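Local coordinates for AGR_C_1268p (Agrobacterium tumefaciens str. C58, PDB 2GHS), which probably acts as a metal-dependent gluconolactonase of the SMP-30/regucalcin family, with a six-bladed beta-propeller fold and one divalent cation site per subunit, at residues A[182-188]-A[233-239]; A[38-44]-A[308-313]; A[95-99]-A[322-326]; A[68-73]-A[85-91]. One frame throughout, in Å; residues are numbered along the deposited sequence. Where two conformers were deposited one is given.

Contact 1 of 4, residues A[182-188]-A[233-239]; sequences NSICFSP and DGSVCDA. With EDO (1,2-ethanediol), chain D.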
loop_
_atom_site.group_PDB
_atom_site.type_symbol
_atom_site.label_atom_id
_atom_site.label_comp_id
_atom_site.label_asym_id
_atom_site.label_seq_id
_atom_site.Cartn_x
_atom_site.Cartn_y
_atom_site.Cartn_z
ATOM N N ASN A 182 -1.040 5.739 -6.418
ATOM C CA ASN A 182 -1.597 5.167 -5.189
ATOM C C ASN A 182 -2.818 4.341 -5.488
ATOM O O ASN A 182 -3.168 4.122 -6.661
ATOM C CB ASN A 182 -1.901 6.329 -4.211
ATOM C CG ASN A 182 -1.035 6.318 -2.964
ATOM O OD1 ASN A 182 -0.829 5.257 -2.361
ATOM N ND2 ASN A 182 -0.628 7.528 -2.498
ATOM N N SER A 183 -3.456 3.858 -4.425
ATOM C CA SER A 183 -4.684 3.048 -4.507
ATOM C C SER A 183 -4.644 1.874 -5.413
ATOM O O SER A 183 -5.668 1.466 -5.954
ATOM C CB SER A 183 -5.874 3.946 -4.867
ATOM O OG SER A 183 -7.138 3.270 -4.715
ATOM N N ILE A 184 -3.453 1.308 -5.601
ATOM C CA ILE A 184 -3.322 0.120 -6.453
ATOM C C ILE A 184 -3.916 -1.105 -5.782
ATOM O O ILE A 184 -3.536 -1.490 -4.654
ATOM C CB ILE A 184 -1.854 -0.115 -6.834
ATOM C CG1 ILE A 184 -1.304 1.075 -7.660
ATOM C CG2 ILE A 184 -1.734 -1.386 -7.622
ATOM C CD1 ILE A 184 0.203 0.954 -7.862
ATOM N N CYS A 185 -4.910 -1.690 -6.448
ATOM C CA CYS A 185 -5.512 -2.919 -5.969
ATOM C C CYS A 185 -6.324 -3.549 -7.087
ATOM O O CYS A 185 -6.417 -3.013 -8.180
ATOM C CB CYS A 185 -6.394 -2.663 -4.724
ATOM S SG CYS A 185 -7.747 -1.550 -4.983
ATOM N N PHE A 186 -6.863 -4.729 -6.834
ATOM C CA PHE A 186 -7.452 -5.553 -7.866
ATOM C C PHE A 186 -8.777 -6.181 -7.445
ATOM O O PHE A 186 -8.982 -6.506 -6.287
ATOM C CB PHE A 186 -6.476 -6.679 -8.289
ATOM C CG PHE A 186 -5.147 -6.144 -8.701
ATOM C CD1 PHE A 186 -4.972 -5.543 -9.934
ATOM C CD2 PHE A 186 -4.079 -6.205 -7.833
ATOM C CE1 PHE A 186 -3.727 -4.985 -10.271
ATOM C CE2 PHE A 186 -2.838 -5.667 -8.138
ATOM C CZ PHE A 186 -2.648 -5.038 -9.365
ATOM N N SER A 187 -9.666 -6.382 -8.406
ATOM C CA SER A 187 -10.948 -7.020 -8.154
ATOM C C SER A 187 -10.780 -8.483 -7.776
ATOM O O SER A 187 -9.719 -9.084 -8.062
ATOM C CB SER A 187 -11.822 -6.869 -9.388
ATOM O OG SER A 187 -11.338 -7.654 -10.452
ATOM N N PRO A 188 -11.819 -9.095 -7.187
ATOM C CA PRO A 188 -11.696 -10.463 -6.722
ATOM C C PRO A 188 -11.298 -11.482 -7.774
ATOM O O PRO A 188 -10.547 -12.398 -7.474
ATOM C CB PRO A 188 -13.094 -10.778 -6.166
ATOM C CG PRO A 188 -13.591 -9.456 -5.688
ATOM C CD PRO A 188 -13.133 -8.507 -6.802
ATOM N N ASP A 233 -4.997 7.598 -0.857
ATOM C CA ASP A 233 -3.694 6.964 -0.705
ATOM C C ASP A 233 -3.833 5.452 -0.994
ATOM O O ASP A 233 -4.443 5.092 -1.993
ATOM C CB ASP A 233 -3.123 7.274 0.703
ATOM C CG ASP A 233 -2.184 8.452 0.708
ATOM O OD1 ASP A 233 -2.394 9.417 -0.081
ATOM O OD2 ASP A 233 -1.234 8.414 1.508
ATOM N N GLY A 234 -3.279 4.562 -0.148
ATOM C CA GLY A 234 -3.316 3.132 -0.431
ATOM C C GLY A 234 -4.699 2.553 -0.292
ATOM O O GLY A 234 -5.555 3.102 0.432
ATOM N N SER A 235 -4.929 1.480 -1.052
ATOM C CA SER A 235 -6.192 0.750 -1.027
ATOM C C SER A 235 -6.060 -0.750 -1.084
ATOM O O SER A 235 -5.117 -1.278 -1.681
ATOM C CB SER A 235 -7.059 1.127 -2.218
ATOM O OG SER A 235 -7.421 2.501 -2.203
ATOM N N VAL A 236 -7.050 -1.402 -0.485
ATOM C CA VAL A 236 -7.283 -2.851 -0.664
ATOM C C VAL A 236 -8.684 -3.046 -1.224
ATOM O O VAL A 236 -9.514 -2.166 -1.190
ATOM C CB VAL A 236 -7.052 -3.681 0.597
ATOM C CG1 VAL A 236 -5.581 -3.652 1.007
ATOM C CG2 VAL A 236 -7.976 -3.233 1.729
ATOM N N CYS A 237 -8.906 -4.214 -1.788
ATOM C CA CYS A 237 -10.163 -4.584 -2.391
ATOM C C CYS A 237 -10.599 -5.913 -1.740
ATOM O O CYS A 237 -9.838 -6.903 -1.722
ATOM C CB CYS A 237 -9.993 -4.673 -3.899
ATOM S SG CYS A 237 -11.497 -5.000 -4.807
ATOM N N ASP A 238 -11.785 -5.914 -1.112
ATOM C CA ASP A 238 -12.213 -7.083 -0.360
ATOM C C ASP A 238 -12.832 -8.195 -1.254
ATOM O O ASP A 238 -12.846 -8.103 -2.474
ATOM C CB ASP A 238 -13.110 -6.691 0.831
ATOM C CG ASP A 238 -14.483 -6.207 0.432
ATOM O OD1 ASP A 238 -14.931 -6.476 -0.706
ATOM O OD2 ASP A 238 -15.171 -5.544 1.289
ATOM N N ALA A 239 -13.310 -9.262 -0.617
ATOM C CA ALA A 239 -13.724 -10.449 -1.347
ATOM C C ALA A 239 -14.989 -10.176 -2.142
ATOM O O ALA A 239 -15.286 -10.923 -3.078
ATOM C CB ALA A 239 -13.964 -11.601 -0.397
HETATM C C1 EDO D . 3.219 9.395 -0.589
HETATM O O1 EDO D . 4.262 8.530 -0.127
HETATM C C2 EDO D . 1.896 8.812 -0.071
HETATM O O2 EDO D . 1.662 7.489 -0.607
HETATM O O HOH W 1 -2.653 0.316 -2.568
#

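Contact 2 of 4, residues A[38-44]-A[308-313]; sequences FAGRVLD and LTFELG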
loop_
_atom_site.group_PDB
_atom_site.type_symbol
_atom_site.label_atom_id
_atom_site.label_comp_id
_atom_site.label_asym_id
_atom_site.label_seq_id
_atom_site.Cartn_x
_atom_site.Cartn_y
_atom_site.Cartn_z
ATOM N N PHE A 38 -13.672 5.475 15.680
ATOM C CA PHE A 38 -12.684 4.453 15.923
ATOM C C PHE A 38 -12.980 3.695 17.199
ATOM O O PHE A 38 -13.149 4.296 18.248
ATOM C CB PHE A 38 -11.309 5.080 16.033
ATOM C CG PHE A 38 -10.196 4.091 16.148
ATOM C CD1 PHE A 38 -9.891 3.228 15.103
ATOM C CD2 PHE A 38 -9.404 4.056 17.287
ATOM C CE1 PHE A 38 -8.814 2.339 15.208
ATOM C CE2 PHE A 38 -8.355 3.146 17.409
ATOM C CZ PHE A 38 -8.042 2.302 16.365
ATOM N N ALA A 39 -12.994 2.374 17.098
ATOM C CA ALA A 39 -13.205 1.510 18.247
ATOM C C ALA A 39 -12.223 0.346 18.159
ATOM O O ALA A 39 -12.455 -0.749 18.671
ATOM C CB ALA A 39 -14.630 1.008 18.271
ATOM N N GLY A 40 -11.118 0.583 17.492
ATOM C CA GLY A 40 -10.106 -0.458 17.350
ATOM C C GLY A 40 -8.980 -0.325 18.358
ATOM O O GLY A 40 -9.153 0.129 19.498
ATOM N N ARG A 41 -7.805 -0.748 17.940
ATOM C CA ARG A 41 -6.665 -0.721 18.822
ATOM C C ARG A 41 -5.408 -0.323 18.098
ATOM O O ARG A 41 -5.380 -0.305 16.853
ATOM C CB ARG A 41 -6.489 -2.082 19.440
ATOM C CG ARG A 41 -6.164 -3.185 18.515
ATOM C CD ARG A 41 -6.146 -4.469 19.353
ATOM N NE ARG A 41 -6.065 -5.671 18.532
ATOM C CZ ARG A 41 -5.089 -6.579 18.575
ATOM N NH1 ARG A 41 -4.066 -6.472 19.426
ATOM N NH2 ARG A 41 -5.143 -7.621 17.751
ATOM N N VAL A 42 -4.415 0.058 18.898
ATOM C CA VAL A 42 -3.063 0.352 18.423
ATOM C C VAL A 42 -2.286 -0.938 18.351
ATOM O O VAL A 42 -2.095 -1.591 19.347
ATOM C CB VAL A 42 -2.336 1.383 19.318
ATOM C CG1 VAL A 42 -0.919 1.659 18.831
ATOM C CG2 VAL A 42 -3.144 2.681 19.402
ATOM N N LEU A 43 -1.793 -1.260 17.161
ATOM C CA LEU A 43 -0.950 -2.440 16.945
ATOM C C LEU A 43 0.508 -2.177 17.250
ATOM O O LEU A 43 1.215 -3.100 17.693
ATOM C CB LEU A 43 -1.071 -2.946 15.521
ATOM C CG LEU A 43 -2.401 -3.561 15.123
ATOM C CD1 LEU A 43 -2.380 -3.972 13.670
ATOM C CD2 LEU A 43 -2.725 -4.723 16.022
ATOM N N ASP A 44 0.962 -0.967 16.988
ATOM C CA ASP A 44 2.328 -0.582 17.265
ATOM C C ASP A 44 2.320 0.880 17.690
ATOM O O ASP A 44 1.864 1.745 16.955
ATOM C CB ASP A 44 3.213 -0.823 16.017
ATOM C CG ASP A 44 4.676 -0.426 16.221
ATOM O OD1 ASP A 44 5.144 -0.316 17.367
ATOM O OD2 ASP A 44 5.372 -0.200 15.219
ATOM N N LEU A 308 1.084 6.265 14.152
ATOM C CA LEU A 308 0.915 4.935 14.713
ATOM C C LEU A 308 0.230 4.007 13.702
ATOM O O LEU A 308 -0.311 4.434 12.693
ATOM C CB LEU A 308 0.107 5.036 16.025
ATOM C CG LEU A 308 0.886 5.384 17.287
ATOM C CD1 LEU A 308 1.844 6.523 17.083
ATOM C CD2 LEU A 308 -0.057 5.599 18.533
ATOM N N THR A 309 0.293 2.702 13.986
ATOM C CA THR A 309 -0.295 1.659 13.160
ATOM C C THR A 309 -1.436 1.063 13.968
ATOM O O THR A 309 -1.262 0.676 15.147
ATOM C CB THR A 309 0.784 0.611 12.806
ATOM O OG1 THR A 309 1.869 1.257 12.102
ATOM C CG2 THR A 309 0.257 -0.505 11.977
ATOM N N PHE A 310 -2.607 1.032 13.355
ATOM C CA PHE A 310 -3.860 0.674 14.014
ATOM C C PHE A 310 -4.514 -0.579 13.441
ATOM O O PHE A 310 -4.174 -1.023 12.373
ATOM C CB PHE A 310 -4.865 1.814 13.862
ATOM C CG PHE A 310 -4.324 3.154 14.243
ATOM C CD1 PHE A 310 -4.283 3.569 15.580
ATOM C CD2 PHE A 310 -3.834 4.040 13.263
ATOM C CE1 PHE A 310 -3.706 4.817 15.929
ATOM C CE2 PHE A 310 -3.295 5.292 13.620
ATOM C CZ PHE A 310 -3.201 5.662 14.934
ATOM N N GLU A 311 -5.456 -1.126 14.173
ATOM C CA GLU A 311 -6.418 -2.109 13.651
ATOM C C GLU A 311 -7.818 -1.573 13.891
ATOM O O GLU A 311 -8.150 -1.140 15.002
ATOM C CB GLU A 311 -6.233 -3.431 14.388
ATOM C CG GLU A 311 -7.040 -4.592 13.907
ATOM C CD GLU A 311 -6.868 -5.760 14.855
ATOM O OE1 GLU A 311 -5.865 -6.467 14.775
ATOM O OE2 GLU A 311 -7.718 -5.966 15.744
ATOM N N LEU A 312 -8.691 -1.655 12.894
ATOM C CA LEU A 312 -10.069 -1.194 13.084
ATOM C C LEU A 312 -10.848 -2.156 13.999
ATOM O O LEU A 312 -10.448 -3.330 14.143
ATOM C CB LEU A 312 -10.781 -1.111 11.731
ATOM C CG LEU A 312 -10.283 -0.100 10.696
ATOM C CD1 LEU A 312 -11.268 -0.006 9.534
ATOM C CD2 LEU A 312 -10.119 1.256 11.328
ATOM N N GLY A 313 -11.955 -1.692 14.577
ATOM C CA GLY A 313 -12.777 -2.533 15.424
ATOM C C GLY A 313 -13.734 -3.444 14.683
ATOM O O GLY A 313 -14.356 -4.319 15.274
HETATM O O HOH W 2 -13.076 0.965 14.427
HETATM O O HOH W 3 3.926 1.879 13.811
#

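Contact 3 of 4, residues A[95-99]-A[322-326]; sequences LAKIS and PLYRL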
loop_
_atom_site.group_PDB
_atom_site.type_symbol
_atom_site.label_atom_id
_atom_site.label_comp_id
_atom_site.label_asym_id
_atom_site.label_seq_id
_atom_site.Cartn_x
_atom_site.Cartn_y
_atom_site.Cartn_z
ATOM N N LEU A 95 6.337 -4.815 -0.423
ATOM C CA LEU A 95 6.859 -6.139 -0.104
ATOM C C LEU A 95 5.916 -7.221 -0.644
ATOM O O LEU A 95 4.708 -7.127 -0.440
ATOM C CB LEU A 95 6.972 -6.311 1.420
ATOM C CG LEU A 95 7.656 -7.538 2.018
ATOM C CD1 LEU A 95 9.173 -7.453 1.868
ATOM C CD2 LEU A 95 7.309 -7.722 3.500
ATOM N N ALA A 96 6.491 -8.263 -1.247
ATOM C CA ALA A 96 5.730 -9.415 -1.691
ATOM C C ALA A 96 6.426 -10.657 -1.203
ATOM O O ALA A 96 7.656 -10.755 -1.201
ATOM C CB ALA A 96 5.596 -9.448 -3.176
ATOM N N LYS A 97 5.629 -11.632 -0.790
ATOM C CA LYS A 97 6.170 -12.921 -0.450
ATOM C C LYS A 97 6.448 -13.711 -1.722
ATOM O O LYS A 97 5.609 -13.738 -2.613
ATOM C CB LYS A 97 5.193 -13.698 0.451
ATOM C CG LYS A 97 5.655 -15.087 0.906
ATOM C CD LYS A 97 4.723 -15.676 1.974
ATOM C CE LYS A 97 5.188 -16.991 2.434
ATOM N NZ LYS A 97 4.339 -17.553 3.541
ATOM N N ILE A 98 7.594 -14.397 -1.766
ATOM C CA ILE A 98 7.920 -15.384 -2.794
ATOM C C ILE A 98 7.734 -16.810 -2.267
ATOM O O ILE A 98 7.144 -17.707 -2.948
ATOM C CB ILE A 98 9.312 -15.152 -3.338
ATOM C CG1 ILE A 98 9.387 -13.816 -4.041
ATOM C CG2 ILE A 98 9.719 -16.293 -4.297
ATOM C CD1 ILE A 98 10.783 -13.391 -4.419
ATOM N N SER A 99 8.244 -17.033 -1.068
ATOM C CA SER A 99 8.194 -18.342 -0.452
ATOM C C SER A 99 8.405 -18.155 1.049
ATOM O O SER A 99 8.618 -17.044 1.521
ATOM C CB SER A 99 9.305 -19.233 -1.010
ATOM O OG SER A 99 10.560 -18.842 -0.467
ATOM N N PRO A 322 -1.434 -12.192 -3.017
ATOM C CA PRO A 322 -0.765 -13.183 -3.846
ATOM C C PRO A 322 0.735 -13.191 -3.686
ATOM O O PRO A 322 1.326 -12.173 -3.325
ATOM C CB PRO A 322 -1.073 -12.720 -5.281
ATOM C CG PRO A 322 -2.281 -11.912 -5.140
ATOM C CD PRO A 322 -2.193 -11.231 -3.839
ATOM N N LEU A 323 1.338 -14.319 -4.078
ATOM C CA LEU A 323 2.794 -14.477 -4.084
ATOM C C LEU A 323 3.375 -14.001 -5.406
ATOM O O LEU A 323 2.787 -14.223 -6.480
ATOM C CB LEU A 323 3.190 -15.935 -3.885
ATOM C CG LEU A 323 2.823 -16.672 -2.624
ATOM C CD1 LEU A 323 3.702 -17.923 -2.495
ATOM C CD2 LEU A 323 2.977 -15.826 -1.453
ATOM N N TYR A 324 4.550 -13.384 -5.337
ATOM C CA TYR A 324 5.300 -13.065 -6.531
ATOM C C TYR A 324 5.974 -14.307 -7.087
ATOM O O TYR A 324 6.644 -15.026 -6.351
ATOM C CB TYR A 324 6.367 -12.027 -6.247
ATOM C CG TYR A 324 7.200 -11.620 -7.438
ATOM C CD1 TYR A 324 6.703 -10.775 -8.441
ATOM C CD2 TYR A 324 8.513 -12.080 -7.584
ATOM C CE1 TYR A 324 7.491 -10.411 -9.520
ATOM C CE2 TYR A 324 9.303 -11.697 -8.648
ATOM C CZ TYR A 324 8.797 -10.869 -9.630
ATOM O OH TYR A 324 9.557 -10.447 -10.672
ATOM N N ARG A 325 5.780 -14.546 -8.388
ATOM C CA ARG A 325 6.375 -15.694 -9.086
ATOM C C ARG A 325 7.680 -15.327 -9.775
ATOM O O ARG A 325 7.716 -14.517 -10.678
ATOM C CB ARG A 325 5.340 -16.279 -10.070
ATOM C CG ARG A 325 4.088 -16.766 -9.344
ATOM C CD ARG A 325 2.918 -17.298 -10.218
ATOM N NE ARG A 325 3.277 -18.467 -10.992
ATOM C CZ ARG A 325 3.122 -19.733 -10.587
ATOM N NH1 ARG A 325 2.595 -20.031 -9.398
ATOM N NH2 ARG A 325 3.479 -20.710 -11.385
ATOM N N LEU A 326 8.758 -15.963 -9.357
ATOM C CA LEU A 326 10.052 -15.760 -9.984
ATOM C C LEU A 326 10.099 -16.329 -11.404
ATOM O O LEU A 326 9.316 -17.232 -11.761
ATOM C CB LEU A 326 11.143 -16.463 -9.179
ATOM C CG LEU A 326 11.573 -15.831 -7.863
ATOM C CD1 LEU A 326 12.503 -16.785 -7.075
ATOM C CD2 LEU A 326 12.255 -14.504 -8.127
ATOM O OXT LEU A 326 10.931 -15.886 -12.210
HETATM O O HOH W 4 2.746 -11.238 -1.069
HETATM O O HOH W 5 6.417 -17.651 -5.485
#

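Contact 4 of 4, residues A[68-73]-A[85-91]; sequences ILEREL and VHALPFM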
loop_
_atom_site.group_PDB
_atom_site.type_symbol
_atom_site.label_atom_id
_atom_site.label_comp_id
_atom_site.label_asym_id
_atom_site.label_seq_id
_atom_site.Cartn_x
_atom_site.Cartn_y
_atom_site.Cartn_z
ATOM N N ILE A 68 9.179 4.583 5.101
ATOM C CA ILE A 68 9.845 4.742 3.793
ATOM C C ILE A 68 11.097 5.607 3.902
ATOM O O ILE A 68 12.200 5.191 3.521
ATOM C CB ILE A 68 8.905 5.339 2.697
ATOM C CG1 ILE A 68 7.786 4.376 2.341
ATOM C CG2 ILE A 68 9.744 5.655 1.409
ATOM C CD1 ILE A 68 6.888 4.931 1.248
ATOM N N LEU A 69 10.919 6.811 4.404
ATOM C CA LEU A 69 11.970 7.832 4.391
ATOM C C LEU A 69 13.113 7.500 5.341
ATOM O O LEU A 69 14.198 7.978 5.150
ATOM C CB LEU A 69 11.383 9.203 4.750
ATOM C CG LEU A 69 10.202 9.662 3.863
ATOM C CD1 LEU A 69 9.664 11.015 4.299
ATOM C CD2 LEU A 69 10.625 9.709 2.401
ATOM N N GLU A 70 12.877 6.635 6.333
ATOM C CA GLU A 70 13.938 6.210 7.262
ATOM C C GLU A 70 14.580 4.851 6.899
ATOM O O GLU A 70 15.415 4.319 7.657
ATOM C CB GLU A 70 13.399 6.139 8.694
ATOM C CG GLU A 70 12.883 7.477 9.202
ATOM C CD GLU A 70 13.968 8.399 9.755
ATOM O OE1 GLU A 70 15.155 8.266 9.389
ATOM O OE2 GLU A 70 13.610 9.262 10.583
ATOM N N ARG A 71 14.170 4.274 5.779
ATOM C CA ARG A 71 14.789 3.039 5.253
ATOM C C ARG A 71 14.630 1.872 6.233
ATOM O O ARG A 71 15.593 1.196 6.553
ATOM C CB ARG A 71 16.250 3.257 4.875
ATOM C CG ARG A 71 16.481 4.379 3.900
ATOM C CD ARG A 71 17.946 4.435 3.378
ATOM N NE ARG A 71 18.849 4.239 4.509
ATOM C CZ ARG A 71 19.260 5.183 5.338
ATOM N NH1 ARG A 71 19.014 6.437 5.077
ATOM N NH2 ARG A 71 19.996 4.870 6.398
ATOM N N GLU A 72 13.420 1.718 6.763
ATOM C CA GLU A 72 13.145 0.592 7.708
ATOM C C GLU A 72 12.055 -0.325 7.220
ATOM O O GLU A 72 11.068 0.140 6.671
ATOM C CB GLU A 72 12.709 1.123 9.068
ATOM C CG GLU A 72 13.731 1.966 9.776
ATOM C CD GLU A 72 13.147 2.734 10.962
ATOM O OE1 GLU A 72 11.896 2.899 11.127
ATOM O OE2 GLU A 72 14.010 3.207 11.753
ATOM N N LEU A 73 12.239 -1.609 7.465
ATOM C CA LEU A 73 11.229 -2.626 7.234
ATOM C C LEU A 73 10.828 -3.131 8.624
ATOM O O LEU A 73 11.667 -3.684 9.355
ATOM C CB LEU A 73 11.814 -3.797 6.425
ATOM C CG LEU A 73 10.965 -5.063 6.227
ATOM C CD1 LEU A 73 9.660 -4.775 5.548
ATOM C CD2 LEU A 73 11.753 -6.063 5.429
ATOM N N VAL A 85 12.679 -4.345 13.909
ATOM C CA VAL A 85 12.896 -3.320 12.875
ATOM C C VAL A 85 14.178 -3.632 12.109
ATOM O O VAL A 85 15.226 -3.852 12.707
ATOM C CB VAL A 85 13.022 -1.915 13.459
ATOM C CG1 VAL A 85 13.123 -0.930 12.310
ATOM C CG2 VAL A 85 11.849 -1.588 14.390
ATOM N N HIS A 86 14.078 -3.673 10.790
ATOM C CA HIS A 86 15.193 -4.086 9.933
ATOM C C HIS A 86 15.631 -2.869 9.132
ATOM O O HIS A 86 14.825 -2.245 8.481
ATOM C CB HIS A 86 14.778 -5.195 8.977
ATOM C CG HIS A 86 14.177 -6.388 9.657
ATOM N ND1 HIS A 86 14.944 -7.394 10.203
ATOM C CD2 HIS A 86 12.881 -6.728 9.899
ATOM C CE1 HIS A 86 14.147 -8.310 10.735
ATOM N NE2 HIS A 86 12.894 -7.927 10.569
ATOM N N ALA A 87 16.902 -2.553 9.209
ATOM C CA ALA A 87 17.505 -1.427 8.509
ATOM C C ALA A 87 17.823 -1.797 7.064
ATOM O O ALA A 87 18.471 -2.802 6.793
ATOM C CB ALA A 87 18.771 -1.041 9.212
ATOM N N LEU A 88 17.436 -0.923 6.147
ATOM C CA LEU A 88 17.665 -1.151 4.725
ATOM C C LEU A 88 18.650 -0.126 4.157
ATOM O O LEU A 88 18.721 1.019 4.638
ATOM C CB LEU A 88 16.335 -0.971 4.001
ATOM C CG LEU A 88 15.151 -1.801 4.449
ATOM C CD1 LEU A 88 13.903 -1.391 3.698
ATOM C CD2 LEU A 88 15.428 -3.292 4.235
ATOM N N PRO A 89 19.379 -0.511 3.089
ATOM C CA PRO A 89 20.276 0.413 2.428
ATOM C C PRO A 89 19.540 1.248 1.342
ATOM O O PRO A 89 20.212 1.846 0.519
ATOM C CB PRO A 89 21.260 -0.523 1.714
ATOM C CG PRO A 89 20.429 -1.730 1.382
ATOM C CD PRO A 89 19.341 -1.824 2.439
ATOM N N PHE A 90 18.201 1.224 1.315
ATOM C CA PHE A 90 17.413 1.916 0.340
ATOM C C PHE A 90 16.048 2.215 0.953
ATOM O O PHE A 90 15.742 1.745 2.077
ATOM C CB PHE A 90 17.320 1.132 -0.987
ATOM C CG PHE A 90 16.968 -0.327 -0.841
ATOM C CD1 PHE A 90 15.862 -0.729 -0.143
ATOM C CD2 PHE A 90 17.795 -1.301 -1.389
ATOM C CE1 PHE A 90 15.525 -2.098 -0.011
ATOM C CE2 PHE A 90 17.477 -2.629 -1.261
ATOM C CZ PHE A 90 16.357 -3.044 -0.555
HETATM N N MSE A 91 15.240 2.988 0.223
HETATM C CA MSE A 91 13.898 3.302 0.684
HETATM C C MSE A 91 12.953 2.265 0.131
HETATM O O MSE A 91 12.485 2.368 -1.003
HETATM C CB MSE A 91 13.472 4.740 0.274
HETATM C CG MSE A 91 14.294 5.791 0.932
HETATM SE SE MSE A 91 13.524 7.544 0.470
HETATM C CE MSE A 91 14.660 8.650 1.394
HETATM O O HOH W 6 19.403 2.037 7.020
#

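Contact 1 of 4, residues A[182-188]-A[233-239]
The hydroxyls of Ser183 and Ser235 meet across the two strands, OG to OG, at 2.6 Å. Either could be the donor. Ser183 OG lies anti to its backbone N (chi1 -169°), while Ser235 OG lies anti to its carbonyl carbon, and the two torsions bring the oxygens together. Asn245 ND2 also hydrogen-bonds Ser235 OG, so this buried oxygen is gripped twice. The backbones run nearly parallel, 19° apart, but share little direct bonding. Ser183 N reaches Asp233 O at 2.9 Å in a weak, bent bond. A water accepts from Ser235 N and lies 2.9 Å from Ile184 O, to which it can donate; Arg140 also bonds this oxygen. These are neighbouring strands of different sheets, 170-186 and 231-237, near the centre of the propeller. At the Asn182 and Asp233 end of the two segments lies the predicted site: Asn182 and Asp233 are probable ligands of a divalent cation, and Asp233 is the probable proton donor/acceptor. Their amide and carboxylate planes are 26° apart, with Asn182 ND2 3.5 Å from Asp233 OD1. Asn182 ND2 donates to O2 of a bound ethanediol at 3.0 Å; Glu52, Arg135 and Asn137 also hold this molecule. Further along, Cys185 SG packs on Cys237 CB at 4.0 Å, and at the far end Pro188 CG rests 3.4 Å from Ala239 O.

Contact 2 of 4, residues A[38-44]-A[308-313]
Val42 and Phe310 form the close-packed side of this antiparallel pairing. Val42 CG2 lies alongside the Phe310 ring, 4.1 Å from CD1, and Val42 CG1 meets Leu308 CD2. The Phe38 ring joins them obliquely, its plane turned 77° from that of Phe310. Gly40 CA makes a CA-H...O contact with Glu311 O at 3.1 Å. Arg41 and Glu311 exchange two backbone hydrogen bonds; that from Glu311 N to Arg41 O is 2.8 Å. A beta bulge follows: Leu43 N donates to Thr309 O at 2.8 Å, and Asp44 N adds a weak bond to the same oxygen.

The more exposed side holds the salt bridge of Arg41 and Glu311. Arg41 NE meets Glu311 OE2 at 3.3 Å from above the carboxylate plane, with the two flat groups 82° apart. Leu43 CD2 lies over the guanidinium face, 3.9 Å above its plane. At the buried end of the same face, a water bridges Asp44 OD2 and Thr309 OG1, and Lys83 forms a salt bridge with Asp44.

Strand 41-44 is the edge of a four-stranded sheet. Strand 309-311 lies between it and strand 285-290, with 273-279 beyond, so N- and C-terminal parts of the chain share one propeller blade.

Contact 3 of 4, residues A[95-99]-A[322-326]
The Tyr324 ring meets Ile98 at its edge, near the ring plane, where Ile98 CG1 approaches CD2 of Tyr324 at 4.0 Å. Tyr324 CG stands anti to the backbone N (chi1 180°), which sets the ring alongside Ile98, the two side chains pointing the same way. His124 meets the ring with its plane at about 90°, and His124 NE2 and Gly169 N hydrogen-bond the Tyr324 hydroxyl. Nearer the backbone, the CB atoms of Ala96 and Tyr324 are 4.1 Å apart. Tyr324 N donates to Lys97 O at 2.9 Å, with an N-H...O angle of 148°. Leu323 CA adds a CA-H...O contact to the same oxygen. The C-terminal tail thus lies along strand 92-99, the first strand of an antiparallel four-stranded propeller blade, and is joined to it without forming a regular strand itself. Two waters extend the link. One connects Lys97 N with Pro322 O. The other donates to Ile98 O and to Tyr324 O, at 2.6 Å from Ile98 O. On the more exposed side, Leu323 CD2 packs along the extended Lys97 chain, 3.6 Å from CB of Lys97. The Lys97 amine runs on to salt bridges with Asp57 and Asp100. At the chain end, Leu326 crosses Ile98 at about a right angle, with Leu326 CD1 4.0 Å from Ile98 CG2.

Contact 4 of 4, residues A[68-73]-A[85-91]
Arg71 has CG anti to its carbonyl carbon (chi1 -55°) and a bend at chi3 (-44°), which turn NE back to Leu88 O. That bond is 3.2 Å long and lies in the guanidinium plane. A water joins Arg71 NH2 to the same Leu88 O, so this oxygen takes two hydrogen bonds. The Arg71 backbone is held as well: Leu88 N donates to Arg71 O at 2.8 Å. Arg71 CB presses on Phe90 O at 3.2 Å. The selenomethionine Met91 is extended beyond CG, which lies 3.4 Å from Ile68 O, and its SE touches Leu69 CD2 at 4.1 Å. Met91 CB meets Ile68 CG2 as the two side chains cross at about a right angle.

Further along, Leu73 and His86 exchange two backbone hydrogen bonds, with Leu73 N to His86 O nearly straight at 174°. The edge of the His86 ring faces Leu73 O, and Glu75 holds NE2 of His86. On the Glu72 side, Val85 CG1 packs against Glu72 CB at 3.9 Å.

A G1 beta bulge at Arg71 and Glu72, facing Asn67, leads into strand 72-77. The hairpin of strands 72-77 and 82-87 forms the outer half of a four-stranded antiparallel beta-propeller blade.

From the N terminus, residues 38-44 come first and wait for 308-313 to close contact 2, the long ring closure of the propeller. Contact 4 closes early, a short hairpin loop between 68-73 and 85-91. The chain then enters the next blade, where 95-99 will later receive the tail 322-326 in contact 3. Contacts 4 and 3 touch through Leu73 and one conformer of Leu95, so that touch is tentative. Contact 1 joins two sheets near the centre and lies within the spans of both contact 2 and contact 3. Contact 4 lies within contact 2 alone. Contacts 2 and 3 cross, since their segments alternate, so the C-terminal part of the chain ties two separate blades.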